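PDB 2J8H: titin from Homo sapiens, which is a giant elastic muscle protein with a kinase region, whose A-band immunoglobulin tandem, described here, holds a rigid conformation. Local coordinates for residues A100-P105 with Y176-K181; P134-Q139 with S158-V163. One frame throughout, in Å; residues are numbered along the deposited sequence.

Overall arrangement
From the N terminus the chain first builds one immunoglobulin domain, whose last strand, 86-102, runs on into the second domain. Contact 1 sets the end of that strand, within 100-105, against 176-181, closing a loop with 70 residues between its segments. Contact 2 is nested wholly inside this loop: 134-139 meets 158-163 across 18 intervening residues. The contact centres lie about 7 Å apart, and the two share a sheet, since strands 135-140 and 174-182 are neighbours in it. Val177 N to Gln139 O and Lys181 O to Val135 N, each at 2.8 Å, are probable hydrogen bonds of that pairing. Together the contacts join the two layers of the second sandwich.

Contact 1: A100-P105 with Y176-K181; sequences AKIHLP and YVVCAK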
ATOM      1  N   ALA A 100     -10.255 -11.355   7.997  1.00 46.67           N
ATOM      2  CA  ALA A 100     -10.295 -12.795   7.721  1.00 46.29           C
ATOM      3  C   ALA A 100     -10.059 -12.998   6.254  1.00 45.92           C
ATOM      4  O   ALA A 100     -10.691 -12.331   5.438  1.00 44.37           O
ATOM      5  CB  ALA A 100     -11.631 -13.422   8.132  1.00 46.51           C
ATOM      6  N   LYS A 101      -9.185 -13.939   5.910  1.00 46.55           N
ATOM      7  CA  LYS A 101      -8.821 -14.140   4.520  1.00 46.94           C
ATOM      8  C   LYS A 101      -8.420 -15.580   4.297  1.00 46.77           C
ATOM      9  O   LYS A 101      -7.718 -16.165   5.100  1.00 47.70           O
ATOM     10  CB  LYS A 101      -7.683 -13.172   4.130  1.00 47.92           C
ATOM     11  CG  LYS A 101      -7.259 -13.215   2.666  1.00 49.50           C
ATOM     12  CD  LYS A 101      -8.236 -12.520   1.736  1.00 54.25           C
ATOM     13  CE  LYS A 101      -8.002 -12.906   0.211  1.00 55.31           C
ATOM     14  NZ  LYS A 101      -8.558 -14.252  -0.187  1.00 54.21           N
ATOM     15  N   ILE A 102      -8.913 -16.150   3.213  1.00 47.13           N
ATOM     16  CA  ILE A 102      -8.559 -17.508   2.807  1.00 47.46           C
ATOM     17  C   ILE A 102      -7.493 -17.377   1.722  1.00 47.77           C
ATOM     18  O   ILE A 102      -7.649 -16.568   0.818  1.00 48.01           O
ATOM     19  CB  ILE A 102      -9.764 -18.255   2.208  1.00 47.14           C
ATOM     20  CG1 ILE A 102     -10.842 -18.506   3.246  1.00 45.89           C
ATOM     21  CG2 ILE A 102      -9.322 -19.573   1.602  1.00 47.45           C
ATOM     22  CD1 ILE A 102     -10.366 -19.236   4.469  1.00 46.73           C
ATOM     23  N   HIS A 103      -6.429 -18.162   1.834  1.00 47.63           N
ATOM     24  CA  HIS A 103      -5.286 -18.095   0.914  1.00 48.04           C
ATOM     25  C   HIS A 103      -5.099 -19.420   0.212  1.00 48.85           C
ATOM     26  O   HIS A 103      -4.426 -20.309   0.735  1.00 51.04           O
ATOM     27  CB  HIS A 103      -3.993 -17.825   1.672  1.00 48.34           C
ATOM     28  CG  HIS A 103      -4.039 -16.617   2.551  1.00 47.59           C
ATOM     29  ND1 HIS A 103      -4.117 -15.342   2.052  1.00 50.17           N
ATOM     30  CD2 HIS A 103      -4.001 -16.495   3.900  1.00 51.02           C
ATOM     31  CE1 HIS A 103      -4.141 -14.480   3.059  1.00 50.78           C
ATOM     32  NE2 HIS A 103      -4.076 -15.157   4.188  1.00 48.69           N
ATOM     33  N   LEU A 104      -5.644 -19.550  -0.985  1.00 48.66           N
ATOM     34  CA  LEU A 104      -5.451 -20.760  -1.793  1.00 47.59           C
ATOM     35  C   LEU A 104      -4.054 -20.780  -2.404  1.00 46.74           C
ATOM     36  O   LEU A 104      -3.719 -19.922  -3.232  1.00 46.54           O
ATOM     37  CB  LEU A 104      -6.480 -20.818  -2.906  1.00 47.98           C
ATOM     38  CG  LEU A 104      -7.953 -20.965  -2.548  1.00 50.04           C
ATOM     39  CD1 LEU A 104      -8.764 -21.024  -3.868  1.00 51.03           C
ATOM     40  CD2 LEU A 104      -8.220 -22.159  -1.642  1.00 53.42           C
ATOM     41  N   PRO A 105      -3.221 -21.761  -2.030  1.00 45.81           N
ATOM     42  CA  PRO A 105      -1.903 -21.832  -2.653  1.00 45.69           C
ATOM     43  C   PRO A 105      -1.935 -21.985  -4.182  1.00 44.96           C
ATOM     44  O   PRO A 105      -1.201 -21.303  -4.907  1.00 41.58           O
ATOM     45  CB  PRO A 105      -1.294 -23.068  -2.009  1.00 46.14           C
ATOM     46  CG  PRO A 105      -2.010 -23.230  -0.725  1.00 46.06           C
ATOM     47  CD  PRO A 105      -3.400 -22.804  -1.010  1.00 46.84           C
ATOM     48  N   TYR A 176     -16.301 -27.854  -2.546  1.00 45.82           N
ATOM     49  CA  TYR A 176     -16.276 -27.607  -1.115  1.00 45.68           C
ATOM     50  C   TYR A 176     -15.973 -26.124  -0.916  1.00 46.39           C
ATOM     51  O   TYR A 176     -15.113 -25.565  -1.594  1.00 46.63           O
ATOM     52  CB  TYR A 176     -15.226 -28.503  -0.456  1.00 45.31           C
ATOM     53  CG  TYR A 176     -15.604 -29.974  -0.520  1.00 44.69           C
ATOM     54  CD1 TYR A 176     -15.307 -30.749  -1.636  1.00 43.50           C
ATOM     55  CD2 TYR A 176     -16.305 -30.567   0.508  1.00 44.65           C
ATOM     56  CE1 TYR A 176     -15.699 -32.086  -1.717  1.00 43.23           C
ATOM     57  CE2 TYR A 176     -16.678 -31.907   0.454  1.00 43.72           C
ATOM     58  CZ  TYR A 176     -16.382 -32.659  -0.654  1.00 43.02           C
ATOM     59  OH  TYR A 176     -16.775 -33.978  -0.689  1.00 43.09           O
ATOM     60  N   VAL A 177     -16.730 -25.489  -0.031  1.00 46.69           N
ATOM     61  CA  VAL A 177     -16.591 -24.079   0.234  1.00 46.96           C
ATOM     62  C   VAL A 177     -16.055 -23.909   1.653  1.00 47.14           C
ATOM     63  O   VAL A 177     -16.616 -24.454   2.592  1.00 47.57           O
ATOM     64  CB  VAL A 177     -17.930 -23.351   0.068  1.00 46.97           C
ATOM     65  CG1 VAL A 177     -17.762 -21.875   0.382  1.00 46.23           C
ATOM     66  CG2 VAL A 177     -18.473 -23.555  -1.354  1.00 48.15           C
ATOM     67  N   VAL A 178     -14.945 -23.185   1.787  1.00 47.44           N
ATOM     68  CA  VAL A 178     -14.373 -22.862   3.096  1.00 47.36           C
ATOM     69  C   VAL A 178     -14.501 -21.349   3.284  1.00 48.22           C
ATOM     70  O   VAL A 178     -14.290 -20.557   2.335  1.00 47.70           O
ATOM     71  CB  VAL A 178     -12.908 -23.306   3.211  1.00 48.01           C
ATOM     72  CG1 VAL A 178     -12.074 -22.725   2.091  1.00 47.07           C
ATOM     73  CG2 VAL A 178     -12.335 -22.958   4.615  1.00 46.89           C
ATOM     74  N   CYS A 179     -14.887 -20.952   4.489  1.00 48.40           N
ATOM     75  CA  CYS A 179     -15.166 -19.565   4.763  1.00 47.55           C
ATOM     76  C   CYS A 179     -14.526 -19.179   6.081  1.00 47.48           C
ATOM     77  O   CYS A 179     -14.555 -19.962   7.026  1.00 47.14           O
ATOM     78  CB  CYS A 179     -16.675 -19.382   4.765  1.00 48.15           C
ATOM     79  SG  CYS A 179     -17.289 -17.701   5.089  1.00 52.24           S
ATOM     80  N   ALA A 180     -13.906 -17.996   6.121  1.00 46.21           N
ATOM     81  CA  ALA A 180     -13.333 -17.427   7.336  1.00 45.95           C
ATOM     82  C   ALA A 180     -14.039 -16.105   7.585  1.00 45.35           C
ATOM     83  O   ALA A 180     -14.168 -15.297   6.663  1.00 43.38           O
ATOM     84  CB  ALA A 180     -11.820 -17.215   7.177  1.00 45.61           C
ATOM     85  N   LYS A 181     -14.490 -15.894   8.824  1.00 45.71           N
ATOM     86  CA  LYS A 181     -15.184 -14.674   9.237  1.00 46.75           C
ATOM     87  C   LYS A 181     -14.585 -14.127  10.526  1.00 46.49           C
ATOM     88  O   LYS A 181     -14.392 -14.869  11.492  1.00 45.99           O
ATOM     89  CB  LYS A 181     -16.669 -14.937   9.548  1.00 47.50           C
ATOM     90  CG  LYS A 181     -17.490 -15.593   8.462  1.00 50.86           C
ATOM     91  CD  LYS A 181     -18.669 -16.414   9.061  1.00 50.95           C
ATOM     92  CE  LYS A 181     -19.570 -17.018   7.958  1.00 53.53           C
ATOM     93  NZ  LYS A 181     -18.949 -18.107   7.144  1.00 55.95           N
TER
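The entry of the chain into the second immunoglobulin sandwich is where 100-105 faces strand 176-181: the end of strand 86-102 is paired with strand 123-131 of one sheet, and Ala100 and Ile102 turn their side chains toward the other. The strand segments run nearly antiparallel (160°), but their axes come no closer than 5.8 Å and no hydrogen bond crosses, so apolar packing carries the contact. Ala180 presents its methyl between two partners, with Ile102 CD1 3.7 Å and Ala100 CB 3.9 Å from Ala180 CB. Ala100 CB also rests 3.5 Å from Ala180 O, against the backbone itself. Ile102 divides its branches: with CG1 anti to the carbonyl carbon (chi1 -66°) and chi2 at -55°, CD1 goes to Ala180, while CG2 goes to Val178. Ile126 and Phe128 of strand 123-131 also touch Ile102, as expected for a side chain filling the layer between sheets. Lys101 points the other way, where Asp187 takes its ammonium in a salt bridge and also accepts a hydrogen bond from Ile102 N. The same Lys101 NZ curls back to donate to Ile102 O at 2.7 Å, in the carbonyl plane.

Contact 2: P134-Q139 with S158-V163; sequences PVITWQ and SFTSLV
Trp138, Thr160 and Leu162 carry this contact across the core of the second immunoglobulin I-set domain, where strand 135-139 of one sheet faces strand 159-163 of the other. The segment axes stay 9.0 Å apart at their closest and lie 25° from parallel, the spacing of two packed sheets rather than of paired strands. Trp138 matches the core tryptophan on strand C of the immunoglobulin fold. Its CG stands anti to the carbonyl carbon (chi1 -76°), which swings the indole across to the opposite strand. There Leu162 CB sits 3.5 Å from the centroid of the six-membered ring, almost on the ring normal, a CH-pi contact over one face. Leu162 CD2 lies over the same face, 3.9 Å from Trp138 CE3. At the indole edge, Thr160 OG1 accepts the pyrrole N-H nearly in the ring plane, so one partner restrains the ring's face and the other its edge. Thr160 OG1 is also hydrogen-bonded to Ile154 O, which ties the buried hydroxyl to the adjoining strand 152-155. Ile136 adds its CG2 branch 3.7 Å from Thr160 OG1. A leucine in place of Trp138 would probably leave Thr160 OG1 without its indole donor and open a gap over Leu162 CB. The indole bond itself is nearly straight: Trp138 NE1 lies 3.0 Å from Thr160 OG1, with an N-H...O angle of 177°.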
ATOM      1  N   PRO A 134     -10.386 -15.997  13.119  1.00 45.54           N
ATOM      2  CA  PRO A 134     -11.671 -16.111  12.460  1.00 45.85           C
ATOM      3  C   PRO A 134     -12.435 -17.413  12.737  1.00 46.47           C
ATOM      4  O   PRO A 134     -11.847 -18.426  13.119  1.00 47.09           O
ATOM      5  CB  PRO A 134     -11.301 -16.011  10.990  1.00 45.81           C
ATOM      6  CG  PRO A 134      -9.985 -16.616  10.921  1.00 45.38           C
ATOM      7  CD  PRO A 134      -9.285 -16.281  12.190  1.00 45.19           C
ATOM      8  N   VAL A 135     -13.757 -17.335  12.615  1.00 46.02           N
ATOM      9  CA  VAL A 135     -14.585 -18.508  12.605  1.00 45.90           C
ATOM     10  C   VAL A 135     -14.455 -19.146  11.228  1.00 45.64           C
ATOM     11  O   VAL A 135     -14.585 -18.475  10.217  1.00 45.05           O
ATOM     12  CB  VAL A 135     -16.038 -18.179  12.867  1.00 45.85           C
ATOM     13  CG1 VAL A 135     -16.881 -19.446  12.728  1.00 47.17           C
ATOM     14  CG2 VAL A 135     -16.203 -17.570  14.294  1.00 46.19           C
ATOM     15  N   ILE A 136     -14.177 -20.443  11.220  1.00 45.64           N
ATOM     16  CA  ILE A 136     -13.973 -21.198  10.006  1.00 46.33           C
ATOM     17  C   ILE A 136     -15.162 -22.100   9.804  1.00 46.55           C
ATOM     18  O   ILE A 136     -15.600 -22.764  10.738  1.00 45.09           O
ATOM     19  CB  ILE A 136     -12.725 -22.085  10.112  1.00 46.40           C
ATOM     20  CG1 ILE A 136     -11.456 -21.232  10.223  1.00 47.63           C
ATOM     21  CG2 ILE A 136     -12.661 -23.101   8.953  1.00 46.41           C
ATOM     22  CD1 ILE A 136     -11.213 -20.247   9.088  1.00 47.16           C
ATOM     23  N   THR A 137     -15.711 -22.115   8.589  1.00 46.60           N
ATOM     24  CA  THR A 137     -16.760 -23.077   8.254  1.00 46.93           C
ATOM     25  C   THR A 137     -16.483 -23.739   6.931  1.00 46.70           C
ATOM     26  O   THR A 137     -15.876 -23.147   6.052  1.00 46.51           O
ATOM     27  CB  THR A 137     -18.156 -22.440   8.189  1.00 47.66           C
ATOM     28  OG1 THR A 137     -18.195 -21.498   7.130  1.00 49.16           O
ATOM     29  CG2 THR A 137     -18.520 -21.763   9.486  1.00 47.93           C
ATOM     30  N   TRP A 138     -16.938 -24.977   6.795  1.00 47.15           N
ATOM     31  CA  TRP A 138     -16.833 -25.731   5.545  1.00 47.55           C
ATOM     32  C   TRP A 138     -18.215 -26.167   5.120  1.00 47.85           C
ATOM     33  O   TRP A 138     -19.071 -26.490   5.960  1.00 47.07           O
ATOM     34  CB  TRP A 138     -15.984 -26.991   5.729  1.00 47.01           C
ATOM     35  CG  TRP A 138     -14.543 -26.805   5.797  1.00 45.90           C
ATOM     36  CD1 TRP A 138     -13.792 -26.553   6.910  1.00 45.18           C
ATOM     37  CD2 TRP A 138     -13.630 -26.897   4.710  1.00 44.75           C
ATOM     38  NE1 TRP A 138     -12.471 -26.481   6.572  1.00 45.83           N
ATOM     39  CE2 TRP A 138     -12.347 -26.698   5.224  1.00 45.27           C
ATOM     40  CE3 TRP A 138     -13.773 -27.171   3.355  1.00 46.45           C
ATOM     41  CZ2 TRP A 138     -11.218 -26.716   4.421  1.00 46.03           C
ATOM     42  CZ3 TRP A 138     -12.655 -27.193   2.569  1.00 46.29           C
ATOM     43  CH2 TRP A 138     -11.398 -26.971   3.098  1.00 45.22           C
ATOM     44  N   GLN A 139     -18.432 -26.186   3.808  1.00 49.47           N
ATOM     45  CA  GLN A 139     -19.688 -26.634   3.216  1.00 51.27           C
ATOM     46  C   GLN A 139     -19.387 -27.483   1.986  1.00 51.79           C
ATOM     47  O   GLN A 139     -18.384 -27.262   1.318  1.00 50.34           O
ATOM     48  CB  GLN A 139     -20.519 -25.456   2.663  1.00 52.18           C
ATOM     49  CG  GLN A 139     -20.800 -24.290   3.567  1.00 54.34           C
ATOM     50  CD  GLN A 139     -21.003 -22.963   2.772  1.00 54.91           C
ATOM     51  OE1 GLN A 139     -20.559 -21.884   3.215  1.00 57.20           O
ATOM     52  NE2 GLN A 139     -21.672 -23.051   1.586  1.00 58.62           N
ATOM     53  N   SER A 158      -3.179 -21.364  11.808  1.00 51.00           N
ATOM     54  CA  SER A 158      -2.818 -20.843  10.476  1.00 50.35           C
ATOM     55  C   SER A 158      -3.476 -21.515   9.273  1.00 49.25           C
ATOM     56  O   SER A 158      -3.407 -21.004   8.150  1.00 48.10           O
ATOM     57  CB  SER A 158      -1.290 -20.869  10.324  1.00 51.20           C
ATOM     58  OG  SER A 158      -0.807 -22.184  10.493  1.00 54.23           O
ATOM     59  N   PHE A 159      -4.124 -22.652   9.488  1.00 48.27           N
ATOM     60  CA  PHE A 159      -4.774 -23.348   8.391  1.00 47.75           C
ATOM     61  C   PHE A 159      -5.923 -24.197   8.879  1.00 46.70           C
ATOM     62  O   PHE A 159      -6.049 -24.482  10.095  1.00 44.36           O
ATOM     63  CB  PHE A 159      -3.755 -24.195   7.616  1.00 48.90           C
ATOM     64  CG  PHE A 159      -3.330 -25.430   8.318  1.00 48.56           C
ATOM     65  CD1 PHE A 159      -4.091 -26.575   8.241  1.00 50.09           C
ATOM     66  CD2 PHE A 159      -2.162 -25.458   9.054  1.00 51.00           C
ATOM     67  CE1 PHE A 159      -3.717 -27.738   8.905  1.00 50.46           C
ATOM     68  CE2 PHE A 159      -1.753 -26.614   9.695  1.00 49.23           C
ATOM     69  CZ  PHE A 159      -2.541 -27.761   9.623  1.00 50.88           C
ATOM     70  N   THR A 160      -6.766 -24.576   7.934  1.00 45.56           N
ATOM     71  CA  THR A 160      -7.841 -25.523   8.192  1.00 45.59           C
ATOM     72  C   THR A 160      -7.786 -26.567   7.083  1.00 45.93           C
ATOM     73  O   THR A 160      -7.482 -26.248   5.918  1.00 46.39           O
ATOM     74  CB  THR A 160      -9.209 -24.842   8.219  1.00 45.39           C
ATOM     75  OG1 THR A 160     -10.205 -25.822   8.450  1.00 45.20           O
ATOM     76  CG2 THR A 160      -9.544 -24.138   6.881  1.00 45.78           C
ATOM     77  N   SER A 161      -7.974 -27.815   7.463  1.00 45.09           N
ATOM     78  CA  SER A 161      -8.045 -28.914   6.513  1.00 45.33           C
ATOM     79  C   SER A 161      -9.367 -29.637   6.645  1.00 44.83           C
ATOM     80  O   SER A 161      -9.828 -29.941   7.753  1.00 44.58           O
ATOM     81  CB  SER A 161      -6.940 -29.929   6.766  1.00 44.87           C
ATOM     82  OG  SER A 161      -5.702 -29.282   6.717  1.00 48.95           O
ATOM     83  N   LEU A 162      -9.946 -29.940   5.502  1.00 44.69           N
ATOM     84  CA  LEU A 162     -11.055 -30.842   5.454  1.00 44.57           C
ATOM     85  C   LEU A 162     -10.475 -32.184   5.098  1.00 44.92           C
ATOM     86  O   LEU A 162      -9.891 -32.355   4.018  1.00 45.36           O
ATOM     87  CB  LEU A 162     -12.080 -30.417   4.397  1.00 44.58           C
ATOM     88  CG  LEU A 162     -13.278 -31.374   4.276  1.00 44.01           C
ATOM     89  CD1 LEU A 162     -14.057 -31.412   5.606  1.00 41.57           C
ATOM     90  CD2 LEU A 162     -14.160 -31.034   3.052  1.00 42.83           C
ATOM     91  N   VAL A 163     -10.627 -33.141   6.002  1.00 44.42           N
ATOM     92  CA  VAL A 163     -10.026 -34.460   5.793  1.00 43.58           C
ATOM     93  C   VAL A 163     -11.111 -35.528   5.557  1.00 43.58           C
ATOM     94  O   VAL A 163     -12.210 -35.497   6.147  1.00 43.25           O
ATOM     95  CB  VAL A 163      -9.138 -34.871   6.968  1.00 43.11           C
ATOM     96  CG1 VAL A 163      -8.345 -36.141   6.636  1.00 41.46           C
ATOM     97  CG2 VAL A 163      -8.192 -33.725   7.385  1.00 43.59           C
TER